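Local coordinates for protein R.MvaI (Kocuria varians, PDB 2OA9) that probably cleaves double-stranded DNA as a monomeric, metal-dependent restriction endonuclease that recognizes its target sequence asymmetrically, at residues E6-L11 with L163-V168; Q16-G21 with E43-N48. All blocks are in the same frame, centred on the assembly; numbering follows the deposited sequence.

Contact 1: residues E6-L11 with L163-V168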
loop_
_atom_site.group_PDB
_atom_site.type_symbol
_atom_site.label_atom_id
_atom_site.label_comp_id
_atom_site.label_asym_id
_atom_site.label_seq_id
_atom_site.Cartn_x
_atom_site.Cartn_y
_atom_site.Cartn_z
ATOM N N GLU A 6 -14.033 13.273 14.918
ATOM C CA GLU A 6 -15.465 12.943 14.885
ATOM C C GLU A 6 -15.713 11.739 14.002
ATOM O O GLU A 6 -16.489 10.867 14.331
ATOM C CB GLU A 6 -16.329 14.108 14.359
ATOM C CG GLU A 6 -16.209 15.406 15.111
ATOM C CD GLU A 6 -17.462 16.253 15.011
ATOM O OE1 GLU A 6 -17.859 16.581 13.880
ATOM O OE2 GLU A 6 -18.039 16.594 16.048
ATOM N N TYR A 7 -15.059 11.694 12.863
ATOM C CA TYR A 7 -15.302 10.596 11.929
ATOM C C TYR A 7 -14.840 9.264 12.516
ATOM O O TYR A 7 -15.553 8.260 12.479
ATOM C CB TYR A 7 -14.593 10.855 10.595
ATOM C CG TYR A 7 -14.872 9.812 9.552
ATOM C CD1 TYR A 7 -16.050 9.852 8.823
ATOM C CD2 TYR A 7 -13.975 8.808 9.302
ATOM C CE1 TYR A 7 -16.338 8.902 7.864
ATOM C CE2 TYR A 7 -14.243 7.849 8.315
ATOM C CZ TYR A 7 -15.428 7.918 7.609
ATOM O OH TYR A 7 -15.701 6.976 6.637
ATOM N N LEU A 8 -13.640 9.276 13.071
ATOM C CA LEU A 8 -13.114 8.094 13.685
ATOM C C LEU A 8 -13.969 7.619 14.841
ATOM O O LEU A 8 -14.140 6.415 15.043
ATOM C CB LEU A 8 -11.671 8.369 14.139
ATOM C CG LEU A 8 -10.921 7.155 14.671
ATOM C CD1 LEU A 8 -10.939 5.987 13.681
ATOM C CD2 LEU A 8 -9.508 7.520 15.008
ATOM N N ASN A 9 -14.506 8.539 15.642
ATOM C CA ASN A 9 -15.391 8.144 16.720
ATOM C C ASN A 9 -16.554 7.315 16.190
ATOM O O ASN A 9 -16.886 6.271 16.765
ATOM C CB ASN A 9 -15.898 9.383 17.466
ATOM C CG ASN A 9 -17.066 9.085 18.472
ATOM O OD1 ASN A 9 -16.848 8.475 19.478
ATOM N ND2 ASN A 9 -18.239 9.572 18.174
ATOM N N LEU A 10 -17.153 7.776 15.108
ATOM C CA LEU A 10 -18.302 7.079 14.494
ATOM C C LEU A 10 -17.913 5.735 13.864
ATOM O O LEU A 10 -18.615 4.755 14.003
ATOM C CB LEU A 10 -19.008 7.964 13.439
ATOM C CG LEU A 10 -19.786 9.114 14.088
ATOM C CD1 LEU A 10 -20.245 10.128 13.053
ATOM C CD2 LEU A 10 -20.974 8.605 14.908
ATOM N N LEU A 11 -16.786 5.704 13.169
ATOM C CA LEU A 11 -16.298 4.479 12.567
ATOM C C LEU A 11 -15.989 3.438 13.622
ATOM O O LEU A 11 -16.388 2.278 13.472
ATOM C CB LEU A 11 -15.118 4.770 11.650
ATOM C CG LEU A 11 -14.419 3.524 11.061
ATOM C CD1 LEU A 11 -15.425 2.767 10.203
ATOM C CD2 LEU A 11 -13.180 3.985 10.344
ATOM N N LEU A 163 -3.925 7.690 1.983
ATOM C CA LEU A 163 -4.164 6.605 2.941
ATOM C C LEU A 163 -5.638 6.478 3.210
ATOM O O LEU A 163 -6.352 7.482 3.284
ATOM C CB LEU A 163 -3.468 6.852 4.269
ATOM C CG LEU A 163 -1.980 6.549 4.396
ATOM C CD1 LEU A 163 -1.540 6.936 5.791
ATOM C CD2 LEU A 163 -1.692 5.084 4.114
ATOM N N LYS A 164 -6.090 5.241 3.360
ATOM C CA LYS A 164 -7.469 4.956 3.716
ATOM C C LYS A 164 -7.428 4.060 4.934
ATOM O O LYS A 164 -6.421 3.381 5.193
ATOM C CB LYS A 164 -8.199 4.285 2.558
ATOM C CG LYS A 164 -8.316 5.182 1.316
ATOM C CD LYS A 164 -9.054 4.517 0.183
ATOM C CE LYS A 164 -9.617 5.525 -0.827
ATOM N NZ LYS A 164 -10.292 4.812 -1.975
ATOM N N TYR A 165 -8.518 4.048 5.685
ATOM C CA TYR A 165 -8.710 3.057 6.734
ATOM C C TYR A 165 -8.767 1.631 6.175
ATOM O O TYR A 165 -9.263 1.385 5.089
ATOM C CB TYR A 165 -9.986 3.360 7.554
ATOM C CG TYR A 165 -9.963 4.671 8.310
ATOM C CD1 TYR A 165 -10.707 5.772 7.869
ATOM C CD2 TYR A 165 -9.200 4.814 9.443
ATOM C CE1 TYR A 165 -10.667 6.972 8.559
ATOM C CE2 TYR A 165 -9.163 5.972 10.139
ATOM C CZ TYR A 165 -9.902 7.043 9.704
ATOM O OH TYR A 165 -9.808 8.196 10.410
ATOM N N ILE A 166 -8.217 0.691 6.931
ATOM C CA ILE A 166 -8.336 -0.730 6.618
ATOM C C ILE A 166 -8.691 -1.435 7.922
ATOM O O ILE A 166 -8.151 -1.074 8.985
ATOM C CB ILE A 166 -6.990 -1.291 6.097
ATOM C CG1 ILE A 166 -6.628 -0.674 4.754
ATOM C CG2 ILE A 166 -7.043 -2.802 5.928
ATOM C CD1 ILE A 166 -5.152 -0.526 4.570
ATOM N N ALA A 167 -9.533 -2.455 7.833
ATOM C CA ALA A 167 -9.824 -3.316 8.987
ATOM C C ALA A 167 -9.450 -4.752 8.655
ATOM O O ALA A 167 -9.887 -5.314 7.652
ATOM C CB ALA A 167 -11.283 -3.207 9.411
ATOM N N VAL A 168 -8.623 -5.343 9.501
ATOM C CA VAL A 168 -8.266 -6.748 9.402
ATOM C C VAL A 168 -8.988 -7.473 10.541
ATOM O O VAL A 168 -8.804 -7.140 11.700
ATOM C CB VAL A 168 -6.766 -6.942 9.522
ATOM C CG1 VAL A 168 -6.390 -8.397 9.441
ATOM C CG2 VAL A 168 -6.040 -6.103 8.512
#
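Tyr165 meets Tyr7, Leu8 and Leu11 in an apolar contact of a helix with the lead-in to a strand: the first turns of helix 6-19 meet Tyr165, the loop residue just before strand 166-176, in the mixed sheet region of this MvaI/BcnI-family nuclease of the PDDEXK clan. The evidence is one ring touched by three side chains. Leu11 lies over a face of it: its CD2 is 4.0 Å from the Tyr165 ring centroid and 16° off the ring normal, a CH-pi contact. The Tyr7 ring instead turns its edge to Tyr165, whose CE1 comes to 3.7 Å from Tyr7 CE2, near the Tyr7 plane. Leu8 adds its CD1 at 4.0 Å from Tyr165 CE2, approaching the ring obliquely. Tyr7 and Leu11 both have CG anti to the backbone N (chi1 -176° and 174°), which brings the Tyr7 ring and the Leu11 CD2 methyl to the Tyr165 ring. Beyond the pair, Leu8 and Leu11 also pack on Leu189 of strand 179-192, and Ala167 pairs through its backbone with Glu58 and Lys60. The polar end of Tyr7 is taken up elsewhere: its OH hydrogen-bonds to the backbone O of Asp53, a residue that binds calcium in another structure of this protein, so the helix is also held to the loop that carries Asp53. On the Tyr165 ring, the Leu11 methyl is displaced toward the rim, with CD2 3.9 Å from CG and 3.9 Å from CD1 but 4.2 Å from CD2 of the tyrosine.

Contact 2: residues Q16-G21 with E43-N48. With CD (cadmium ion), chain I; CD (cadmium ion), chain K.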
loop_
_atom_site.group_PDB
_atom_site.type_symbol
_atom_site.label_atom_id
_atom_site.label_comp_id
_atom_site.label_asym_id
_atom_site.label_seq_id
_atom_site.Cartn_x
_atom_site.Cartn_y
_atom_site.Cartn_z
ATOM N N GLN A 16 -17.393 -1.442 16.545
ATOM C CA GLN A 16 -17.663 -1.985 17.845
ATOM C C GLN A 16 -19.066 -2.607 17.907
ATOM O O GLN A 16 -19.240 -3.657 18.515
ATOM C CB GLN A 16 -17.507 -0.888 18.903
ATOM C CG GLN A 16 -17.683 -1.417 20.319
ATOM C CD GLN A 16 -16.464 -2.138 20.814
ATOM O OE1 GLN A 16 -15.438 -1.501 21.082
ATOM N NE2 GLN A 16 -16.550 -3.473 20.939
ATOM N N ASN A 17 -20.050 -1.980 17.269
ATOM C CA ASN A 17 -21.388 -2.507 17.230
ATOM C C ASN A 17 -21.496 -3.762 16.405
ATOM O O ASN A 17 -22.258 -4.647 16.759
ATOM C CB ASN A 17 -22.373 -1.484 16.671
ATOM C CG ASN A 17 -22.643 -0.323 17.636
ATOM O OD1 ASN A 17 -22.337 -0.393 18.825
ATOM N ND2 ASN A 17 -23.214 0.730 17.121
ATOM N N VAL A 18 -20.751 -3.848 15.305
ATOM C CA VAL A 18 -20.772 -5.081 14.515
ATOM C C VAL A 18 -20.118 -6.209 15.339
ATOM O O VAL A 18 -20.666 -7.325 15.487
ATOM C CB VAL A 18 -20.054 -4.883 13.151
ATOM C CG1 VAL A 18 -19.856 -6.252 12.467
ATOM C CG2 VAL A 18 -20.793 -3.966 12.272
ATOM N N VAL A 19 -18.958 -5.948 15.930
ATOM C CA VAL A 19 -18.257 -6.995 16.690
ATOM C C VAL A 19 -19.122 -7.489 17.851
ATOM O O VAL A 19 -19.288 -8.698 18.051
ATOM C CB VAL A 19 -16.874 -6.505 17.175
ATOM C CG1 VAL A 19 -16.287 -7.453 18.184
ATOM C CG2 VAL A 19 -15.917 -6.390 16.026
ATOM N N ASP A 20 -19.724 -6.560 18.583
ATOM C CA ASP A 20 -20.519 -6.915 19.755
ATOM C C ASP A 20 -21.910 -7.428 19.420
ATOM O O ASP A 20 -22.711 -7.702 20.324
ATOM C CB ASP A 20 -20.634 -5.719 20.689
ATOM C CG ASP A 20 -19.312 -5.354 21.356
ATOM O OD1 ASP A 20 -18.313 -6.086 21.200
ATOM O OD2 ASP A 20 -19.205 -4.346 22.083
ATOM N N GLY A 21 -22.209 -7.550 18.139
ATOM C CA GLY A 21 -23.531 -7.952 17.717
ATOM C C GLY A 21 -23.741 -9.450 17.661
ATOM O O GLY A 21 -24.798 -9.884 17.213
ATOM N N GLU A 43 -22.346 -1.095 6.505
ATOM C CA GLU A 43 -23.268 -0.277 5.754
ATOM C C GLU A 43 -24.550 -0.012 6.556
ATOM O O GLU A 43 -25.045 1.088 6.547
ATOM C CB GLU A 43 -23.583 -0.947 4.408
ATOM C CG GLU A 43 -24.521 -0.152 3.504
ATOM C CD GLU A 43 -23.932 1.165 3.030
ATOM O OE1 GLU A 43 -22.684 1.320 2.979
ATOM O OE2 GLU A 43 -24.736 2.058 2.696
ATOM N N LYS A 44 -25.067 -1.013 7.262
ATOM C CA LYS A 44 -26.240 -0.830 8.120
ATOM C C LYS A 44 -25.993 0.095 9.304
ATOM O O LYS A 44 -26.882 0.814 9.720
ATOM C CB LYS A 44 -26.759 -2.169 8.654
ATOM C CG LYS A 44 -27.415 -3.034 7.622
ATOM C CD LYS A 44 -27.623 -4.465 8.129
ATOM N N GLU A 45 -24.784 0.084 9.857
ATOM C CA GLU A 45 -24.427 1.067 10.874
ATOM C C GLU A 45 -24.416 2.545 10.462
ATOM O O GLU A 45 -24.592 3.427 11.310
ATOM C CB GLU A 45 -23.068 0.730 11.494
ATOM C CG GLU A 45 -23.071 -0.465 12.425
ATOM C CD GLU A 45 -24.097 -0.327 13.545
ATOM O OE1 GLU A 45 -25.062 -1.113 13.542
ATOM O OE2 GLU A 45 -23.991 0.594 14.389
ATOM N N GLU A 46 -24.180 2.863 9.197
ATOM C CA GLU A 46 -24.327 4.271 8.756
ATOM C C GLU A 46 -25.677 4.859 9.156
ATOM O O GLU A 46 -25.749 5.939 9.733
ATOM C CB GLU A 46 -24.179 4.402 7.237
ATOM C CG GLU A 46 -22.771 4.172 6.716
ATOM C CD GLU A 46 -22.716 4.089 5.194
ATOM O OE1 GLU A 46 -23.770 4.336 4.529
ATOM O OE2 GLU A 46 -21.624 3.775 4.651
ATOM N N ASP A 47 -26.752 4.134 8.849
ATOM C CA ASP A 47 -28.107 4.570 9.183
ATOM C C ASP A 47 -28.346 4.623 10.690
ATOM O O ASP A 47 -28.894 5.603 11.208
ATOM C CB ASP A 47 -29.136 3.622 8.537
ATOM N N ASN A 48 -27.928 3.568 11.396
ATOM C CA ASN A 48 -28.141 3.483 12.837
ATOM C C ASN A 48 -27.408 4.534 13.642
ATOM O O ASN A 48 -27.820 4.842 14.766
ATOM C CB ASN A 48 -27.711 2.115 13.365
ATOM C CG ASN A 48 -28.719 1.057 13.101
ATOM O OD1 ASN A 48 -29.916 1.323 13.122
ATOM N ND2 ASN A 48 -28.247 -0.172 12.859
HETATM CD CD CD I . -23.042 3.728 2.463
HETATM CD CD CD K . -16.872 -6.983 22.659
HETATM O O HOH W 1 -24.118 5.227 1.125
#
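Asn17 and Val18, near the end of helix 6-19, both touch Glu45 of helix 33-49; of these two segments, the CA atoms of Asn17 and Glu45 come nearest, 7.9 Å apart. Asn17 supplies the polar link: its ND2 donates to Glu45 OE2 at 2.8 Å, with an N-H...O angle of 173°. The acceptor lies almost in the amide plane, yet the amide meets it from above the carboxylate plane, and the two planes are 83° apart. The Glu45 chain is bent at chi2 (-55°), curling its carboxylate over beside Asn17, and Asn48 ND2 gives the other oxygen, OE1, a weak hydrogen bond. Val18 then brings its CG2 to 4.2 Å from Glu45 CG, an apolar touch, while Phe38 and Leu41 of helix 33-49 also contact this valine. With an alanine in place of Glu45, Asn17 ND2 would probably lose its acceptor and a gap would be likely to open beside Val18 CG2. Further along, Asp20 OD1 binds one cadmium ion at 2.2 Å, in a site shared with Val249. Across the contact, Glu43 and Glu46 both bind the same second cadmium, each through both carboxylate oxygens, at 2.3 Å for Glu46 OE1. Three residues apart on one helical turn, these glutamates complete, with His55, which lies past the helix, and a water, a two-carboxylate, one-histidine cadmium site.

How the contacts relate
Helix 6-19 serves both contacts: its first half meets Tyr165, just ahead of strand 166-176, in contact 1 and its last residues meet helix 33-49 in contact 2. The two centres are 13 Å apart, and the nearest atoms, about 5 Å apart, do not touch, so the shared helix is their direct connection. Contact 1 lies closer to the calcium-binding residues seen in another structure of this protein than contact 2 does. The Tyr7 side chain is about 6 Å from that of Asp53, against about 10 Å for Glu45; Leu11 is about 7 Å from Ile59, against about 9 Å for Val18. In this DNA-free crystal, cadmium ions are bound directly by residues of contact 2.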